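Local coordinates for protein 4-alpha-glucanotransferase (Corynebacterium glutamicum, PDB 5B68) that is an amylomaltase, a 4-alpha-glucanotransferase that combines an N-terminal beta-sandwich domain with a catalytic domain of the TIM-barrel class, at residues R71-P75 and S154-G158; L139-K145 and C157-P163. All blocks are in the same frame, centred on the assembly; numbering follows the deposited sequence.

Both contacts belong to the N-terminal beta-sandwich domain and use the strand 153-162, so they occupy overlapping lengths of one strand; their centres lie about 14 Å apart. C157 and G158 are common to both. C157 turns its side chain to the loop 71-75 in contact 1, while its carbonyl meets K145 in contact 2. A salt bridge, E156 OE1 to K145 NZ at 2.8 Å, ties the two together directly. Contact 1 is partly buried and relies on water where the chains stay apart, whereas contact 2 is a buried, directly paired hairpin. A bound sulfate, probably carried over from the crystallisation liquor, lies about 4 Å from the W143 side chain of contact 2.

Contact 1 of 2, residues R71-P75 and S154-G158; sequences RPLPP and SAECG
P72 runs past A155 and P75 past C157, an irregular loop running alongside a strand, their end-to-end directions 26° apart. The CA atoms of P72 and A155 are 6.5 Å apart, and no direct hydrogen bond crosses between the two segments. Water does the bridging instead. One molecule gives a proton to P75 O at 2.7 Å and accepts one from G158 N at 2.9 Å. A second lies between the carbonyl oxygens of P74 and E156, although its protons are probably shared with other acceptors nearby.

Among the side chains, L73 and C157 do most of the work. L73 has CG beside its backbone N (chi1 -75°), which sends CD1 across to the strand main chain, 3.6 Å from E156 CA, with the methyl of A155 next to it. A155 CB also meets P72 CB at 3.8 Å, so the small side chain lies against two residues of the loop. Further along, C157 points into the loop: its CB is only 3.2 Å from P74 O, a close fit. With chi1 at 76°, SG sits between the backbone N and carbonyl carbon and comes up to L73 CB at 4.0 Å.

The loop leads from helix 54-69 into strand 76-80, whose V77 is backbone-bonded to G158, so this contact is the approach to a parallel strand pair. L73 reaches further, onto F87 and V89 of strand 86-92 and L148 of strand 142-150, while P75 touches A436 and E437 of helix 434-437.

Contact 2 of 2, residues L139-K145 and C157-P163; sequences LPLGWHK and CGLIITP
G142 pairs with I161 and H144 with L159, each pair through two main-chain hydrogen bonds; the shortest, H144 N to L159 O at 2.9 Å, is bent (139°). This is the antiparallel register of the hairpin, with W143-I160 and K145-G158 as the non-hydrogen-bonded pairs. H144 also reaches back along its own strand: NE2 donates to P140 O at 2.9 Å, almost straight at 178°. The acceptor lies in the imidazole plane, although the nitrogen stands above the carbonyl plane. ND1 accepts a hydrogen bond from the backbone N of E104, and these two bonds fix the ring's rotation. The ring edge thus meets I161, CD2 to CG1 3.7 Å.

On the same side, L139 crosses L159 and I161 at about right angles, CD1 lying 3.7 Å from L159 CD2. W143 leaves from the other face of the sheet. I160 packs onto its indole, with CG2 4.0 Å from the centroid of the six-membered ring and 10° off the normal, a CH-pi contact. Beyond G142, L141 lays CD2 4.0 Å from P163 CB.

Helices of the larger domain close over the W143 side: I493 and L496 of helix 487-500 touch the indole, its NE1 hydrogen-bonds to E497 OE2, and R444 of helix 441-452 adds a cation-pi contact. Strand 76-80 flanks 157-162 through backbone hydrogen bonds of V77 and A79 to I160, while another joins K145 to E102 of strand 98-102.

Contact 1 of 2, residues R71-P75 and S154-G158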
loop_
_atom_site.group_PDB
_atom_site.type_symbol
_atom_site.label_atom_id
_atom_site.label_comp_id
_atom_site.label_asym_id
_atom_site.label_seq_id
_atom_site.Cartn_x
_atom_site.Cartn_y
_atom_site.Cartn_z
ATOM N N ARG A 71 -24.848 21.011 9.321
ATOM C CA ARG A 71 -23.577 21.105 8.587
ATOM C C ARG A 71 -23.668 22.212 7.549
ATOM O O ARG A 71 -24.448 22.090 6.605
ATOM C CB ARG A 71 -23.298 19.798 7.813
ATOM C CG ARG A 71 -22.747 18.624 8.630
ATOM C CD ARG A 71 -22.232 17.534 7.685
ATOM N NE ARG A 71 -21.776 16.351 8.427
ATOM C CZ ARG A 71 -20.593 16.259 9.036
ATOM N NH1 ARG A 71 -20.295 15.116 9.696
ATOM N NH2 ARG A 71 -19.749 17.261 9.008
ATOM N N PRO A 72 -22.894 23.252 7.705
ATOM C CA PRO A 72 -23.077 24.337 6.773
ATOM C C PRO A 72 -22.700 23.941 5.352
ATOM O O PRO A 72 -23.463 24.243 4.401
ATOM C CB PRO A 72 -22.188 25.445 7.343
ATOM C CG PRO A 72 -22.106 25.154 8.815
ATOM C CD PRO A 72 -22.041 23.648 8.860
ATOM N N LEU A 73 -21.555 23.254 5.205
ATOM C CA LEU A 73 -21.168 22.590 3.989
ATOM C C LEU A 73 -21.013 21.102 4.281
ATOM O O LEU A 73 -20.863 20.717 5.447
ATOM C CB LEU A 73 -19.845 23.111 3.460
ATOM C CG LEU A 73 -19.938 24.513 2.788
ATOM C CD1 LEU A 73 -18.610 25.126 2.638
ATOM C CD2 LEU A 73 -20.654 24.406 1.438
ATOM N N PRO A 74 -20.915 20.299 3.229
ATOM C CA PRO A 74 -20.620 18.891 3.479
ATOM C C PRO A 74 -19.214 18.763 4.065
ATOM O O PRO A 74 -18.382 19.707 4.009
ATOM C CB PRO A 74 -20.737 18.237 2.102
ATOM C CG PRO A 74 -21.577 19.189 1.330
ATOM C CD PRO A 74 -21.250 20.553 1.820
ATOM N N PRO A 75 -18.925 17.588 4.649
ATOM C CA PRO A 75 -17.534 17.378 5.151
ATOM C C PRO A 75 -16.506 17.678 4.076
ATOM O O PRO A 75 -15.522 18.353 4.357
ATOM C CB PRO A 75 -17.513 15.858 5.466
ATOM C CG PRO A 75 -18.934 15.505 5.680
ATOM C CD PRO A 75 -19.797 16.387 4.823
ATOM N N SER A 154 -18.999 31.613 8.661
ATOM C CA SER A 154 -18.306 31.157 7.472
ATOM C C SER A 154 -17.980 29.657 7.612
ATOM O O SER A 154 -17.923 29.110 8.709
ATOM C CB SER A 154 -17.069 32.002 7.164
ATOM O OG SER A 154 -16.099 31.825 8.170
ATOM N N ALA A 155 -17.799 29.014 6.460
ATOM C CA ALA A 155 -17.467 27.565 6.402
ATOM C C ALA A 155 -16.704 27.292 5.114
ATOM O O ALA A 155 -16.768 28.077 4.132
ATOM C CB ALA A 155 -18.699 26.679 6.462
ATOM N N GLU A 156 -15.957 26.185 5.097
ATOM C CA GLU A 156 -15.272 25.805 3.865
ATOM C C GLU A 156 -15.232 24.272 3.856
ATOM O O GLU A 156 -15.312 23.649 4.902
ATOM C CB GLU A 156 -13.844 26.353 3.780
ATOM C CG GLU A 156 -12.940 25.926 4.909
ATOM C CD GLU A 156 -11.515 26.349 4.602
ATOM O OE1 GLU A 156 -10.691 25.492 4.183
ATOM O OE2 GLU A 156 -11.284 27.566 4.640
ATOM N N CYS A 157 -15.134 23.690 2.680
ATOM C CA CYS A 157 -14.867 22.287 2.554
ATOM C C CYS A 157 -14.037 22.015 1.305
ATOM O O CYS A 157 -13.965 22.828 0.422
ATOM C CB CYS A 157 -16.130 21.455 2.608
ATOM S SG CYS A 157 -17.095 21.503 1.087
ATOM N N GLY A 158 -13.337 20.874 1.261
ATOM C CA GLY A 158 -12.626 20.519 0.036
ATOM C C GLY A 158 -13.655 20.205 -1.025
ATOM O O GLY A 158 -14.724 19.681 -0.724
HETATM O O HOH W 1 -17.452 21.584 5.929
HETATM O O HOH W 2 -13.078 19.286 3.617
#

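Contact 2 of 2, residues L139-K145 and C157-P163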
loop_
_atom_site.group_PDB
_atom_site.type_symbol
_atom_site.label_atom_id
_atom_site.label_comp_id
_atom_site.label_asym_id
_atom_site.label_seq_id
_atom_site.Cartn_x
_atom_site.Cartn_y
_atom_site.Cartn_z
ATOM N N LEU A 139 -14.714 22.097 -14.242
ATOM C CA LEU A 139 -13.607 22.329 -13.340
ATOM C C LEU A 139 -12.422 21.430 -13.698
ATOM O O LEU A 139 -12.603 20.310 -14.113
ATOM C CB LEU A 139 -14.031 22.077 -11.898
ATOM C CG LEU A 139 -15.203 22.885 -11.347
ATOM C CD1 LEU A 139 -15.448 22.522 -9.904
ATOM C CD2 LEU A 139 -14.968 24.371 -11.467
ATOM N N PRO A 140 -11.216 21.936 -13.525
ATOM C CA PRO A 140 -10.016 21.122 -13.741
ATOM C C PRO A 140 -9.911 20.092 -12.637
ATOM O O PRO A 140 -10.460 20.298 -11.537
ATOM C CB PRO A 140 -8.870 22.162 -13.652
ATOM C CG PRO A 140 -9.395 23.249 -12.814
ATOM C CD PRO A 140 -10.871 23.311 -13.052
ATOM N N LEU A 141 -9.098 19.091 -12.884
ATOM C CA LEU A 141 -8.696 18.136 -11.842
ATOM C C LEU A 141 -8.032 18.858 -10.714
ATOM O O LEU A 141 -7.412 19.862 -10.946
ATOM C CB LEU A 141 -7.738 17.114 -12.435
ATOM C CG LEU A 141 -8.274 16.239 -13.564
ATOM C CD1 LEU A 141 -7.204 15.210 -13.942
ATOM C CD2 LEU A 141 -9.494 15.484 -13.174
ATOM N N GLY A 142 -8.216 18.383 -9.484
ATOM C CA GLY A 142 -7.352 18.842 -8.409
ATOM C C GLY A 142 -8.105 19.157 -7.154
ATOM O O GLY A 142 -9.232 18.671 -6.901
ATOM N N TRP A 143 -7.396 19.909 -6.319
ATOM C CA TRP A 143 -7.738 20.118 -4.933
ATOM C C TRP A 143 -8.209 21.532 -4.718
ATOM O O TRP A 143 -7.429 22.416 -4.474
ATOM C CB TRP A 143 -6.506 19.816 -4.060
ATOM C CG TRP A 143 -6.135 18.410 -4.189
ATOM C CD1 TRP A 143 -5.323 17.862 -5.121
ATOM C CD2 TRP A 143 -6.642 17.333 -3.417
ATOM N NE1 TRP A 143 -5.269 16.508 -4.967
ATOM C CE2 TRP A 143 -6.076 16.158 -3.922
ATOM C CE3 TRP A 143 -7.510 17.248 -2.338
ATOM C CZ2 TRP A 143 -6.347 14.917 -3.377
ATOM C CZ3 TRP A 143 -7.775 16.023 -1.803
ATOM C CH2 TRP A 143 -7.207 14.868 -2.323
ATOM N N HIS A 144 -9.515 21.700 -4.843
ATOM C CA HIS A 144 -10.200 22.971 -4.716
ATOM C C HIS A 144 -10.931 23.120 -3.383
ATOM O O HIS A 144 -10.850 22.262 -2.537
ATOM C CB HIS A 144 -11.161 23.153 -5.883
ATOM C CG HIS A 144 -10.593 22.713 -7.191
ATOM N ND1 HIS A 144 -9.326 23.050 -7.594
ATOM C CD2 HIS A 144 -11.089 21.910 -8.154
ATOM C CE1 HIS A 144 -9.083 22.510 -8.767
ATOM N NE2 HIS A 144 -10.134 21.806 -9.128
ATOM N N LYS A 145 -11.600 24.250 -3.208
ATOM C CA LYS A 145 -12.388 24.482 -2.026
ATOM C C LYS A 145 -13.738 25.111 -2.326
ATOM O O LYS A 145 -13.848 25.930 -3.202
ATOM C CB LYS A 145 -11.632 25.394 -1.079
ATOM C CG LYS A 145 -10.448 24.739 -0.406
ATOM C CD LYS A 145 -10.166 25.411 0.914
ATOM C CE LYS A 145 -8.926 24.859 1.578
ATOM N NZ LYS A 145 -8.411 25.832 2.573
ATOM N N CYS A 157 -15.134 23.690 2.680
ATOM C CA CYS A 157 -14.867 22.287 2.554
ATOM C C CYS A 157 -14.037 22.015 1.305
ATOM O O CYS A 157 -13.965 22.828 0.422
ATOM C CB CYS A 157 -16.130 21.455 2.608
ATOM S SG CYS A 157 -17.095 21.503 1.087
ATOM N N GLY A 158 -13.337 20.874 1.261
ATOM C CA GLY A 158 -12.626 20.519 0.036
ATOM C C GLY A 158 -13.655 20.205 -1.025
ATOM O O GLY A 158 -14.724 19.681 -0.724
ATOM N N LEU A 159 -13.284 20.518 -2.243
ATOM C CA LEU A 159 -13.966 20.176 -3.478
ATOM C C LEU A 159 -12.921 19.558 -4.388
ATOM O O LEU A 159 -12.000 20.266 -4.868
ATOM C CB LEU A 159 -14.556 21.421 -4.169
ATOM C CG LEU A 159 -15.226 21.184 -5.542
ATOM C CD1 LEU A 159 -16.349 20.169 -5.518
ATOM C CD2 LEU A 159 -15.754 22.462 -6.175
ATOM N N ILE A 160 -13.018 18.247 -4.585
ATOM C CA ILE A 160 -11.951 17.488 -5.156
ATOM C C ILE A 160 -12.469 16.872 -6.442
ATOM O O ILE A 160 -13.441 16.137 -6.415
ATOM C CB ILE A 160 -11.531 16.405 -4.168
ATOM C CG1 ILE A 160 -11.076 17.060 -2.826
ATOM C CG2 ILE A 160 -10.391 15.601 -4.753
ATOM C CD1 ILE A 160 -11.321 16.178 -1.661
ATOM N N ILE A 161 -11.816 17.164 -7.526
ATOM C CA ILE A 161 -12.274 16.767 -8.841
ATOM C C ILE A 161 -11.310 15.686 -9.422
ATOM O O ILE A 161 -10.073 15.872 -9.499
ATOM C CB ILE A 161 -12.313 17.996 -9.751
ATOM C CG1 ILE A 161 -13.226 19.113 -9.160
ATOM C CG2 ILE A 161 -12.764 17.605 -11.129
ATOM C CD1 ILE A 161 -14.685 18.691 -8.944
ATOM N N THR A 162 -11.884 14.550 -9.778
ATOM C CA THR A 162 -11.105 13.353 -10.000
ATOM C C THR A 162 -11.290 12.883 -11.443
ATOM O O THR A 162 -12.277 13.212 -12.100
ATOM C CB THR A 162 -11.501 12.267 -9.038
ATOM O OG1 THR A 162 -12.792 11.768 -9.362
ATOM C CG2 THR A 162 -11.430 12.702 -7.562
ATOM N N PRO A 163 -10.263 12.217 -11.992
ATOM C CA PRO A 163 -10.382 11.827 -13.413
ATOM C C PRO A 163 -11.270 10.622 -13.660
ATOM O O PRO A 163 -11.288 9.661 -12.875
ATOM C CB PRO A 163 -8.926 11.572 -13.823
ATOM C CG PRO A 163 -8.320 11.064 -12.560
ATOM C CD PRO A 163 -8.922 11.900 -11.462
#